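Local coordinates for protein putative short-chain dehydrogenase/reductase (Burkholderia xenovorans, PDB 5IZ4) that may reduce 3-oxoacyl-[acyl-carrier-protein] substrates with NADPH, as a member of the short-chain dehydrogenase/reductase family, and carries ADP in this crystal, at residues G21-I26 with R51-T56; R33-G38 with A59-A64; L232-V235 with A239-A242; G131-T136 with N181-S186; H83-V88 with T136-P141. All blocks are in the same frame, centred on the assembly; numbering follows the deposited sequence.

Contact 1. Residues G21-I26 with R51-T56; sequences GSASGI and RDAAST. With ADP (adenosine-5'-diphosphate), chain B.
A23 meets A53 and A54 where the glycine-rich loop of the Rossmann fold, the TGxxxGIG signature of classical short-chain dehydrogenases, runs past the first turns of helix 51-63. G21 has positive phi and is the first residue of a type I turn ending at S24; its CA lies 3.6 Å from O4' of the ADP ribose. S22 turns from the ligand toward I43, its backbone bonded to G44. A23 stands between cofactor and helix: CB is 4.2 Å from A54 CB and 4.0 Å from ADP O3', while its carbonyl O presses 3.2 Å from A53 CB. The meeting side chains are methyls, and the CA atoms of A23 and A54 are 4.1 Å apart. S24 bends the other way; with chi1 at 58° its OG sits between backbone N and carbonyl carbon and donates to O2A on the alpha phosphate. G25, again with positive phi, brings its CA to 2.9 Å from O2B. The helix that follows turns its N-terminal end to the beta phosphate, an orientation that probably stabilises the negative charge: I26 N points at O2B with an N-H...O angle of 163°, although the modelled length, 2.5 Å, is doubtfully short.

Contact 2. Residues R33-G38 with A59-A64; sequences RFAQAG and ALCRDA
A35 and C61 meet CB to CB at 3.7 Å, where the C-terminal ends of helices 25-36 and 51-63 lie side by side on one face of the Rossmann sheet. The two helices are neighbours in the beta-alpha-beta succession, joined by strand 40-45, and pack through small residues. A35 aims its methyl straight at the other helix, between C61 and A64. C61 comes alongside: its chi1 of -70° sets SG beside its own backbone N, so that the sulfur passes 3.9 Å from A35 CB, and the side chain also touches V41 of the sheet below. A64 faces back across the gap, its CB 4.0 Å from A35 CB and equally far from Q36 CG. Q36 thus adds only the first part of its chain at the rim, on the outer side of the pair. Behind A35, on the flank turned from helix 51-63, the salt bridge of R33 with E243 and the edge-to-face meeting of F34 with W246 tie the same helix to helix 238-250; F34 also meets W39, just after G38, edge-to-face. G38, with positive phi, closes helix 25-36 in a Schellman motif, its N bonded to A35 O at 3.0 Å. That carbonyl has a second partner. A single water bridges the two segments, giving one proton to A35 O at 2.8 Å and the other to A64 O at 2.7 Å.

Contact 3. Residues L232-V235 with A239-A242; sequences LKRV and AEIA
R234 and E240 meet head-on in a two-pronged salt bridge between the loop after helix 222-229 and the first turn of helix 238-250, the last helix of this Rossmann-type domain. The pairing is described for one of two modelled conformers of E240. The guanidinium grips end-on, one nitrogen to each oxygen. NH2 reaches OE2 of E240 at 2.6 Å, and NH1 reaches OE1 of the same carboxylate at 3.1 Å with the straighter N-H...O angle of 166°. Both acceptors lie close to the guanidinium plane, but the carboxylate is twisted against it by 42°. OE1 is met on its syn side but out of the carboxylate plane, and OE2 from well above it. The arginine chain leaves the backbone with CG between N and the carbonyl carbon (chi1 68°) and bends once more at chi3; the glutamate comes from the opposite direction, extended beyond CG.

In the next shell each group has further holders. N264 OD1 accepts from R234 NH1. On the other side, S236 OG binds E240 OE1 and the backbone N of R237 binds OE2, so the carboxylate is also held by residues just before its helix. P253 of a second subunit packs on both charged side chains. I241, next in the chain, turns inward onto I26.

With partners on both oxygens and positive charge opposite, the carboxylate is probably ionised, and in this conformer the paired bonds restrain rotation of both flat groups and link the loop to the helix.

Contact 4. Residues G131-T136 with N181-S186; sequences GLYQMT and NTLTLS
L132 and Y133 on helix 118-146 receive L183 of helix 171-191, which reaches across with its two methyls. The contact between the segments is apolar. L183 CD2 lies 3.6 Å from CD2 of L132, the two leucines running antiparallel alongside each other. Its other branch, CD1, approaches Y133 CD2 obliquely at 4.1 Å, the two side chains lying roughly perpendicular. All three residues hold CG anti to the backbone N; for L183, chi1 -171° carries CG toward helix 118-146, and the fork spreads its methyls to L132 and to Y133. With the backbones still 8.0 Å apart between the CA atoms of Y133 and L183, the side chains do the joining.

Several polar side chains are bonded within their own helix or to neighbours. T136 OG1 donates to L132 O at 2.9 Å, while T136 N reaches that carbonyl from the opposite face of its plane. T184 OG1 bonds to V180 O and N157.

Another subunit continues the packing: the Y133 ring meets F121 of the third subunit, and S186 OG bonds to its H110. These are the two long helices through which classical short-chain dehydrogenases commonly associate, as four-helix bundles. With no polar groups paired between the two segments, their contact rests on shape and burial, while hydrogen bonding and ring contact serve the outer side, against the third subunit.

Contact 5. Residues H83-V88 with T136-P141; sequences HAVDMV and TRAAVP
V85 lays both methyls over the backbone and side chains of A138 and A139, one of the bridges from helix 78-92 to helix 118-146. CG2 does most of the touching, 3.8 Å from A138 CB and 4.3 Å from A139 CB. CG1 rests 3.6 Å from A138 O. With chi1 at 167°, CG1 is anti to the backbone N and CG2 falls beside it, an orientation in which both methyls lie over the A138-A139 peptide. The partners are alanines, and the helices come near: the CA atoms of V85 and A139 are 6.2 Å apart.

Helix 118-146 is kinked just beyond. P141 has no N-H to give to the turn before, and R137 O is instead met by V140 N at 3.3 Å, a tightening of the turn.

Neighbours close the seam. I95 touches V85 from the loop after its helix, L98 of the sheet lies under A139, and A84 packs on F71. R137, clear of V85, adds a second tie to helix 78-92 through the salt bridge of its NH2 with D78, while NH1 bonds to carbonyls of F113 and I116 of the third subunit. A small-residue surface on one helix receiving a branched residue from the next is how these two helices lie together on one face of the parallel sheet, in the alpha/beta/alpha sandwich of the Rossmann fold.

In the fold
Contacts 1 and 2 both involve helix 51-63, against the glycine-rich loop in contact 1, buried beside the cofactor, and against the C-terminal end of helix 25-36 in contact 2, partly exposed and water-bridged. Contacts 4 and 5 share helix 118-146 and T136, with M135 reaching V85 between them; both are buried and apolar, on the sheet face opposite to contacts 1 and 2. Contact 3, at the surface, is the one held by charge. It still touches the first pair, through I241 on I26 and A242 on R33. Small residues thus bring helices close in contacts 2 and 5, larger side chains span contact 4, and ion pairing serves the loop of contact 3.

Contact 1. Residues G21-I26 with R51-T56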
# COMPACT_ATOMS: atom_id res chain seq x y z
N GLY A 21 -18.76 -17.94 12.37
CA GLY A 21 -18.25 -18.89 11.39
C GLY A 21 -17.50 -20.02 12.04
O GLY A 21 -16.57 -20.57 11.44
N SER A 22 -17.89 -20.40 13.25
CA SER A 22 -17.09 -21.31 14.06
C SER A 22 -17.36 -22.78 13.78
O SER A 22 -16.70 -23.64 14.37
CB SER A 22 -17.32 -21.04 15.55
OG SER A 22 -16.32 -21.70 16.32
N ALA A 23 -18.30 -23.09 12.88
CA ALA A 23 -18.64 -24.49 12.62
C ALA A 23 -17.60 -25.21 11.77
O ALA A 23 -17.59 -26.44 11.74
CB ALA A 23 -19.99 -24.58 11.92
N SER A 24 -16.73 -24.47 11.08
CA SER A 24 -15.83 -25.11 10.12
C SER A 24 -14.69 -24.16 9.81
O SER A 24 -14.67 -23.01 10.24
CB SER A 24 -16.56 -25.49 8.84
OG SER A 24 -17.15 -24.34 8.25
N GLY A 25 -13.72 -24.68 9.05
CA GLY A 25 -12.66 -23.87 8.47
C GLY A 25 -11.90 -23.08 9.51
O GLY A 25 -11.55 -23.57 10.59
N ILE A 26 -11.62 -21.81 9.17
CA ILE A 26 -10.78 -20.96 10.01
C ILE A 26 -11.43 -20.72 11.36
O ILE A 26 -10.75 -20.73 12.40
CB ILE A 26 -10.49 -19.64 9.26
CG1 ILE A 26 -9.53 -19.90 8.10
CG2 ILE A 26 -9.96 -18.57 10.23
CD1 ILE A 26 -9.45 -18.74 7.12
N ARG A 51 -24.92 -27.35 12.29
CA ARG A 51 -24.92 -27.57 13.74
C ARG A 51 -24.11 -28.80 14.13
O ARG A 51 -23.43 -28.78 15.16
CB ARG A 51 -26.36 -27.71 14.24
CG ARG A 51 -26.48 -27.93 15.73
CD ARG A 51 -27.95 -27.96 16.13
NE ARG A 51 -28.72 -26.95 15.39
CZ ARG A 51 -28.65 -25.64 15.62
NH1 ARG A 51 -27.85 -25.17 16.57
NH2 ARG A 51 -29.38 -24.80 14.89
N ASP A 52 -24.17 -29.88 13.34
CA ASP A 52 -23.39 -31.07 13.68
C ASP A 52 -21.91 -30.76 13.70
O ASP A 52 -21.18 -31.20 14.60
CB ASP A 52 -23.69 -32.20 12.71
CG ASP A 52 -24.95 -32.95 13.06
OD1 ASP A 52 -25.66 -32.53 14.01
OD2 ASP A 52 -25.25 -33.95 12.38
N ALA A 53 -21.43 -30.01 12.70
CA ALA A 53 -20.03 -29.61 12.69
C ALA A 53 -19.69 -28.76 13.91
O ALA A 53 -18.65 -28.95 14.54
CB ALA A 53 -19.71 -28.85 11.40
N ALA A 54 -20.58 -27.82 14.25
CA ALA A 54 -20.35 -26.97 15.42
C ALA A 54 -20.25 -27.79 16.69
O ALA A 54 -19.43 -27.49 17.57
CB ALA A 54 -21.49 -25.95 15.54
N SER A 55 -21.07 -28.83 16.81
CA SER A 55 -21.05 -29.67 18.01
C SER A 55 -19.75 -30.44 18.13
O SER A 55 -19.24 -30.65 19.23
CB SER A 55 -22.24 -30.63 18.00
OG SER A 55 -23.45 -29.90 17.98
N THR A 56 -19.18 -30.86 16.99
CA THR A 56 -17.87 -31.49 17.00
C THR A 56 -16.79 -30.50 17.42
O THR A 56 -15.91 -30.83 18.22
CB THR A 56 -17.56 -32.08 15.63
OG1 THR A 56 -18.57 -33.04 15.29
CG2 THR A 56 -16.20 -32.75 15.62
PB ADP B . -13.12 -20.45 5.79
O1B ADP B . -13.89 -19.11 6.09
O2B ADP B . -12.72 -21.31 7.02
O3B ADP B . -12.05 -20.40 4.65
PA ADP B . -15.87 -21.74 5.75
O1A ADP B . -17.07 -21.58 4.65
O2A ADP B . -15.91 -23.15 6.42
O3A ADP B . -14.54 -21.29 5.02
O5' ADP B . -16.40 -20.59 6.82
C5' ADP B . -17.58 -19.80 6.58
C4' ADP B . -18.45 -20.04 7.81
O4' ADP B . -19.45 -18.95 7.96
C3' ADP B . -19.28 -21.35 7.76
O3' ADP B . -19.43 -21.93 9.02
C2' ADP B . -20.65 -20.79 7.27
O2' ADP B . -21.64 -21.74 7.67
C1' ADP B . -20.73 -19.52 8.09
N9 ADP B . -21.75 -18.60 7.55
C8 ADP B . -22.15 -18.39 6.22
N7 ADP B . -23.10 -17.49 6.15
C5 ADP B . -23.34 -17.09 7.45
C6 ADP B . -24.23 -16.18 8.00
N6 ADP B . -25.07 -15.48 7.20
N1 ADP B . -24.23 -16.00 9.33
C2 ADP B . -23.39 -16.71 10.09
N3 ADP B . -22.52 -17.61 9.65
C4 ADP B . -22.51 -17.77 8.32

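Contact 2. Residues R33-G38 with A59-A64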
# COMPACT_ATOMS: atom_id res chain seq x y z
N ARG A 33 -7.94 -23.11 18.94
CA ARG A 33 -6.70 -22.49 19.40
C ARG A 33 -6.92 -21.67 20.67
O ARG A 33 -6.10 -21.71 21.59
CB ARG A 33 -6.10 -21.61 18.30
CG ARG A 33 -4.78 -20.95 18.72
CD ARG A 33 -3.76 -22.02 19.04
NE ARG A 33 -2.48 -21.49 19.52
CZ ARG A 33 -2.21 -21.22 20.79
NH1 ARG A 33 -3.15 -21.38 21.71
NH2 ARG A 33 -1.02 -20.77 21.15
N PHE A 34 -8.03 -20.92 20.73
CA PHE A 34 -8.33 -20.20 21.96
C PHE A 34 -8.64 -21.17 23.10
O PHE A 34 -8.24 -20.94 24.24
CB PHE A 34 -9.47 -19.20 21.74
CG PHE A 34 -9.00 -17.87 21.18
CD1 PHE A 34 -8.74 -17.72 19.83
CD2 PHE A 34 -8.81 -16.78 22.01
CE1 PHE A 34 -8.28 -16.51 19.32
CE2 PHE A 34 -8.37 -15.56 21.51
CZ PHE A 34 -8.10 -15.42 20.16
N ALA A 35 -9.32 -22.28 22.79
CA ALA A 35 -9.56 -23.30 23.82
C ALA A 35 -8.25 -23.86 24.36
O ALA A 35 -8.11 -24.07 25.57
CB ALA A 35 -10.43 -24.42 23.24
N GLN A 36 -7.28 -24.09 23.49
CA GLN A 36 -5.97 -24.59 23.92
C GLN A 36 -5.24 -23.59 24.80
O GLN A 36 -4.40 -23.98 25.61
CB GLN A 36 -5.15 -24.95 22.68
CG GLN A 36 -5.64 -26.24 22.03
CD GLN A 36 -5.17 -26.43 20.60
OE1 GLN A 36 -4.74 -25.49 19.93
NE2 GLN A 36 -5.25 -27.67 20.12
N ALA A 37 -5.56 -22.30 24.66
CA ALA A 37 -4.97 -21.26 25.49
C ALA A 37 -5.66 -21.10 26.83
O ALA A 37 -5.22 -20.27 27.64
CB ALA A 37 -5.00 -19.94 24.73
N GLY A 38 -6.71 -21.87 27.10
CA GLY A 38 -7.43 -21.76 28.34
C GLY A 38 -8.61 -20.81 28.32
O GLY A 38 -9.30 -20.70 29.34
N ALA A 59 -17.00 -30.17 21.11
CA ALA A 59 -16.43 -31.33 21.80
C ALA A 59 -14.92 -31.24 21.84
O ALA A 59 -14.29 -31.56 22.86
CB ALA A 59 -16.89 -32.62 21.13
N LEU A 60 -14.31 -30.81 20.74
CA LEU A 60 -12.85 -30.69 20.71
C LEU A 60 -12.36 -29.58 21.62
O LEU A 60 -11.31 -29.72 22.27
CB LEU A 60 -12.39 -30.45 19.27
CG LEU A 60 -12.61 -31.62 18.31
CD1 LEU A 60 -12.25 -31.18 16.90
CD2 LEU A 60 -11.78 -32.82 18.74
N CYS A 61 -13.09 -28.46 21.69
CA CYS A 61 -12.69 -27.36 22.57
C CYS A 61 -12.81 -27.76 24.03
O CYS A 61 -11.97 -27.36 24.86
CB CYS A 61 -13.54 -26.12 22.29
SG CYS A 61 -13.21 -25.32 20.73
N ARG A 62 -13.84 -28.53 24.38
CA ARG A 62 -13.97 -29.01 25.75
C ARG A 62 -12.88 -30.01 26.08
O ARG A 62 -12.38 -30.04 27.22
CB ARG A 62 -15.35 -29.64 25.96
CG ARG A 62 -16.48 -28.63 25.98
CD ARG A 62 -17.82 -29.32 26.01
NE ARG A 62 -18.16 -29.91 27.31
CZ ARG A 62 -18.73 -29.22 28.31
NH1 ARG A 62 -19.00 -27.93 28.15
NH2 ARG A 62 -19.03 -29.83 29.45
N ASP A 63 -12.50 -30.85 25.12
CA ASP A 63 -11.40 -31.77 25.32
C ASP A 63 -10.09 -31.02 25.53
O ASP A 63 -9.22 -31.49 26.29
CB ASP A 63 -11.28 -32.71 24.12
CG ASP A 63 -10.10 -33.64 24.22
OD1 ASP A 63 -10.22 -34.69 24.88
OD2 ASP A 63 -9.04 -33.31 23.64
N ALA A 64 -9.94 -29.87 24.88
CA ALA A 64 -8.81 -28.98 25.09
C ALA A 64 -8.88 -28.28 26.43
O ALA A 64 -7.91 -27.61 26.80
CB ALA A 64 -8.73 -27.95 23.96
O HOH W 1 -7.13 -25.25 27.97

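Contact 3. Residues L232-V235 with A239-A242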
# COMPACT_ATOMS: atom_id res chain seq x y z
N LEU A 232 6.10 -20.08 -1.81
CA LEU A 232 6.45 -20.97 -0.70
C LEU A 232 6.07 -22.43 -0.97
O LEU A 232 6.32 -23.27 -0.10
CB LEU A 232 5.79 -20.47 0.59
CG LEU A 232 6.36 -19.13 1.07
CD1 LEU A 232 5.87 -18.78 2.48
CD2 LEU A 232 7.91 -19.13 1.01
N LYS A 233 5.50 -22.73 -2.13
CA LYS A 233 5.28 -24.11 -2.58
C LYS A 233 4.47 -24.92 -1.56
O LYS A 233 4.79 -26.07 -1.25
CB LYS A 233 6.62 -24.79 -2.89
CG LYS A 233 7.26 -24.24 -4.16
CD LYS A 233 6.41 -24.61 -5.37
CE LYS A 233 7.00 -24.07 -6.67
NZ LYS A 233 6.85 -22.59 -6.75
N ARG A 234 3.39 -24.31 -1.09
CA ARG A 234 2.53 -24.92 -0.09
C ARG A 234 1.19 -24.19 -0.11
O ARG A 234 1.06 -23.11 -0.70
CB ARG A 234 3.14 -24.83 1.32
CG ARG A 234 3.20 -23.39 1.84
CD ARG A 234 3.98 -23.26 3.14
NE ARG A 234 3.39 -24.03 4.24
CZ ARG A 234 2.39 -23.61 5.01
NH1 ARG A 234 1.84 -22.42 4.82
NH2 ARG A 234 1.94 -24.39 5.99
N VAL A 235 0.21 -24.78 0.57
CA VAL A 235 -1.03 -24.10 0.91
C VAL A 235 -1.12 -23.99 2.43
O VAL A 235 -0.44 -24.71 3.17
CB VAL A 235 -2.26 -24.82 0.34
CG1 VAL A 235 -2.14 -24.91 -1.16
CG2 VAL A 235 -2.40 -26.20 0.96
N ALA A 239 -5.42 -24.03 10.83
CA ALA A 239 -4.73 -23.82 12.10
C ALA A 239 -3.74 -22.65 12.05
O ALA A 239 -3.57 -21.95 13.05
CB ALA A 239 -4.00 -25.10 12.51
N GLU A 240 -3.09 -22.41 10.91
CA GLU A 240 -2.13 -21.31 10.80
C GLU A 240 -2.82 -19.96 10.92
O GLU A 240 -2.26 -19.00 11.46
CB GLU A 240 -1.41 -21.36 9.45
CG GLU A 240 -0.68 -22.63 9.12
CD GLU A 240 -0.38 -22.72 7.64
OE1 GLU A 240 -0.20 -21.65 7.02
OE2 GLU A 240 -0.35 -23.84 7.10
N ILE A 241 -4.03 -19.85 10.36
CA ILE A 241 -4.76 -18.60 10.44
C ILE A 241 -5.25 -18.38 11.87
O ILE A 241 -5.28 -17.25 12.37
CB ILE A 241 -5.92 -18.58 9.43
CG1 ILE A 241 -5.41 -18.99 8.04
CG2 ILE A 241 -6.54 -17.18 9.37
CD1 ILE A 241 -4.24 -18.13 7.51
N ALA A 242 -5.66 -19.47 12.54
CA ALA A 242 -6.00 -19.42 13.96
C ALA A 242 -4.81 -18.94 14.79
O ALA A 242 -4.99 -18.13 15.71
CB ALA A 242 -6.46 -20.80 14.44

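Contact 4. Residues G131-T136 with N181-S186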
# COMPACT_ATOMS: atom_id res chain seq x y z
N GLY A 131 -22.76 -8.05 8.02
CA GLY A 131 -22.82 -8.97 9.14
C GLY A 131 -21.62 -8.84 10.06
O GLY A 131 -21.74 -8.91 11.29
N LEU A 132 -20.44 -8.63 9.47
CA LEU A 132 -19.23 -8.45 10.27
C LEU A 132 -19.32 -7.18 11.10
O LEU A 132 -18.99 -7.18 12.29
CB LEU A 132 -18.03 -8.44 9.34
CG LEU A 132 -16.62 -8.29 9.93
CD1 LEU A 132 -15.60 -9.05 9.09
CD2 LEU A 132 -16.25 -6.82 10.04
N TYR A 133 -19.79 -6.09 10.50
CA TYR A 133 -20.00 -4.85 11.25
C TYR A 133 -21.03 -5.04 12.36
O TYR A 133 -20.83 -4.56 13.49
CB TYR A 133 -20.45 -3.74 10.31
CG TYR A 133 -20.81 -2.48 11.05
CD1 TYR A 133 -22.14 -2.20 11.39
CD2 TYR A 133 -19.83 -1.57 11.43
CE1 TYR A 133 -22.47 -1.05 12.09
CE2 TYR A 133 -20.15 -0.42 12.13
CZ TYR A 133 -21.48 -0.17 12.46
OH TYR A 133 -21.80 0.97 13.15
N GLN A 134 -22.15 -5.70 12.06
CA GLN A 134 -23.21 -5.83 13.05
C GLN A 134 -22.76 -6.66 14.24
O GLN A 134 -23.10 -6.35 15.39
CB GLN A 134 -24.47 -6.42 12.40
CG GLN A 134 -25.16 -5.42 11.47
CD GLN A 134 -26.45 -5.95 10.83
OE1 GLN A 134 -27.34 -5.16 10.49
NE2 GLN A 134 -26.53 -7.26 10.62
N MET A 135 -21.97 -7.70 14.00
CA MET A 135 -21.45 -8.51 15.09
C MET A 135 -20.48 -7.71 15.94
O MET A 135 -20.55 -7.72 17.18
CB MET A 135 -20.76 -9.76 14.53
CG MET A 135 -20.50 -10.83 15.57
SD MET A 135 -22.06 -11.49 16.22
CE MET A 135 -21.48 -12.07 17.82
N THR A 136 -19.57 -6.98 15.29
CA THR A 136 -18.61 -6.15 16.00
C THR A 136 -19.32 -5.10 16.84
O THR A 136 -19.03 -4.95 18.04
CB THR A 136 -17.65 -5.49 15.02
OG1 THR A 136 -16.97 -6.49 14.25
CG2 THR A 136 -16.62 -4.68 15.78
N ASN A 181 -11.53 -4.61 4.54
CA ASN A 181 -10.23 -3.99 4.83
C ASN A 181 -10.40 -2.53 5.25
O ASN A 181 -9.82 -2.09 6.25
CB ASN A 181 -9.32 -4.11 3.60
CG ASN A 181 -8.97 -5.56 3.29
OD1 ASN A 181 -9.20 -6.44 4.11
ND2 ASN A 181 -8.39 -5.80 2.12
N THR A 182 -11.20 -1.76 4.50
CA THR A 182 -11.41 -0.36 4.85
C THR A 182 -12.19 -0.23 6.15
O THR A 182 -11.90 0.65 6.97
CB THR A 182 -12.14 0.36 3.72
OG1 THR A 182 -11.37 0.26 2.52
CG2 THR A 182 -12.37 1.82 4.07
N LEU A 183 -13.23 -1.06 6.32
CA LEU A 183 -14.02 -1.02 7.54
C LEU A 183 -13.13 -1.26 8.76
O LEU A 183 -13.31 -0.63 9.81
CB LEU A 183 -15.13 -2.07 7.49
CG LEU A 183 -16.18 -2.00 8.60
CD1 LEU A 183 -17.45 -1.32 8.08
CD2 LEU A 183 -16.50 -3.40 9.09
N THR A 184 -12.18 -2.17 8.63
CA THR A 184 -11.22 -2.43 9.70
C THR A 184 -10.49 -1.16 10.11
O THR A 184 -10.27 -0.92 11.31
CB THR A 184 -10.25 -3.52 9.24
OG1 THR A 184 -10.99 -4.73 9.00
CG2 THR A 184 -9.16 -3.77 10.27
N LEU A 185 -10.13 -0.31 9.14
CA LEU A 185 -9.45 0.95 9.46
C LEU A 185 -10.35 1.87 10.26
O LEU A 185 -9.91 2.47 11.26
CB LEU A 185 -8.99 1.64 8.18
CG LEU A 185 -8.01 0.86 7.32
CD1 LEU A 185 -7.65 1.70 6.12
CD2 LEU A 185 -6.79 0.50 8.11
N SER A 186 -11.60 2.04 9.83
CA SER A 186 -12.50 2.92 10.57
C SER A 186 -12.70 2.41 11.99
O SER A 186 -12.64 3.18 12.96
CB SER A 186 -13.84 3.03 9.85
OG SER A 186 -14.74 3.79 10.65

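Contact 5. Residues H83-V88 with T136-P141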
# COMPACT_ATOMS: atom_id res chain seq x y z
N HIS A 83 -28.73 -10.92 20.01
CA HIS A 83 -29.08 -12.06 20.84
C HIS A 83 -27.85 -12.89 21.19
O HIS A 83 -27.72 -13.37 22.32
CB HIS A 83 -30.12 -12.93 20.12
CG HIS A 83 -30.61 -14.08 20.94
ND1 HIS A 83 -29.94 -15.28 21.01
CD2 HIS A 83 -31.71 -14.21 21.73
CE1 HIS A 83 -30.61 -16.11 21.81
NE2 HIS A 83 -31.68 -15.48 22.25
N ALA A 84 -26.95 -13.08 20.22
CA ALA A 84 -25.74 -13.86 20.47
C ALA A 84 -24.90 -13.24 21.58
O ALA A 84 -24.44 -13.92 22.50
CB ALA A 84 -24.94 -14.00 19.18
N VAL A 85 -24.70 -11.92 21.51
CA VAL A 85 -23.93 -11.24 22.54
C VAL A 85 -24.65 -11.30 23.88
O VAL A 85 -24.02 -11.46 24.93
CB VAL A 85 -23.61 -9.80 22.11
CG1 VAL A 85 -23.09 -8.99 23.27
CG2 VAL A 85 -22.60 -9.81 20.97
N ASP A 86 -25.99 -11.21 23.86
CA ASP A 86 -26.75 -11.35 25.10
C ASP A 86 -26.51 -12.72 25.74
O ASP A 86 -26.41 -12.83 26.96
CB ASP A 86 -28.24 -11.15 24.85
CG ASP A 86 -28.61 -9.70 24.67
OD1 ASP A 86 -27.78 -8.83 24.99
OD2 ASP A 86 -29.75 -9.44 24.23
N MET A 87 -26.45 -13.77 24.92
CA MET A 87 -26.22 -15.11 25.45
C MET A 87 -24.84 -15.21 26.10
O MET A 87 -24.69 -15.78 27.18
CB MET A 87 -26.38 -16.16 24.35
CG MET A 87 -26.19 -17.61 24.81
SD MET A 87 -26.31 -18.82 23.47
CE MET A 87 -27.86 -18.33 22.71
N VAL A 88 -23.82 -14.64 25.45
CA VAL A 88 -22.47 -14.63 25.99
C VAL A 88 -22.41 -13.80 27.26
O VAL A 88 -21.79 -14.19 28.25
CB VAL A 88 -21.49 -14.12 24.92
CG1 VAL A 88 -20.06 -14.06 25.48
CG2 VAL A 88 -21.56 -15.00 23.69
N THR A 136 -19.57 -6.98 15.29
CA THR A 136 -18.61 -6.15 16.00
C THR A 136 -19.32 -5.10 16.84
O THR A 136 -19.03 -4.95 18.04
CB THR A 136 -17.65 -5.49 15.02
OG1 THR A 136 -16.97 -6.49 14.25
CG2 THR A 136 -16.62 -4.68 15.78
N ARG A 137 -20.28 -4.38 16.24
CA ARG A 137 -21.05 -3.37 16.96
C ARG A 137 -21.74 -3.97 18.18
O ARG A 137 -21.76 -3.35 19.25
CB ARG A 137 -22.08 -2.72 16.05
CG ARG A 137 -23.04 -1.77 16.79
CD ARG A 137 -24.01 -1.02 15.86
NE ARG A 137 -24.92 -1.92 15.14
CZ ARG A 137 -25.70 -1.55 14.13
NH1 ARG A 137 -25.69 -0.29 13.72
NH2 ARG A 137 -26.49 -2.44 13.54
N ALA A 138 -22.34 -5.16 18.03
CA ALA A 138 -23.05 -5.76 19.15
C ALA A 138 -22.11 -6.08 20.31
O ALA A 138 -22.51 -5.96 21.48
CB ALA A 138 -23.78 -7.03 18.70
N ALA A 139 -20.87 -6.44 20.01
CA ALA A 139 -19.87 -6.83 21.00
C ALA A 139 -19.11 -5.65 21.60
O ALA A 139 -18.46 -5.82 22.64
CB ALA A 139 -18.85 -7.79 20.38
N VAL A 140 -19.19 -4.47 20.98
CA VAL A 140 -18.35 -3.34 21.41
C VAL A 140 -18.55 -2.97 22.87
O VAL A 140 -17.54 -2.77 23.58
CB VAL A 140 -18.56 -2.14 20.46
CG1 VAL A 140 -18.26 -0.83 21.17
CG2 VAL A 140 -17.71 -2.29 19.20
N PRO A 141 -19.78 -2.85 23.40
CA PRO A 141 -19.90 -2.49 24.83
C PRO A 141 -19.14 -3.43 25.76
O PRO A 141 -18.39 -2.97 26.62
CB PRO A 141 -21.41 -2.53 25.06
CG PRO A 141 -21.99 -2.12 23.74
CD PRO A 141 -21.08 -2.79 22.71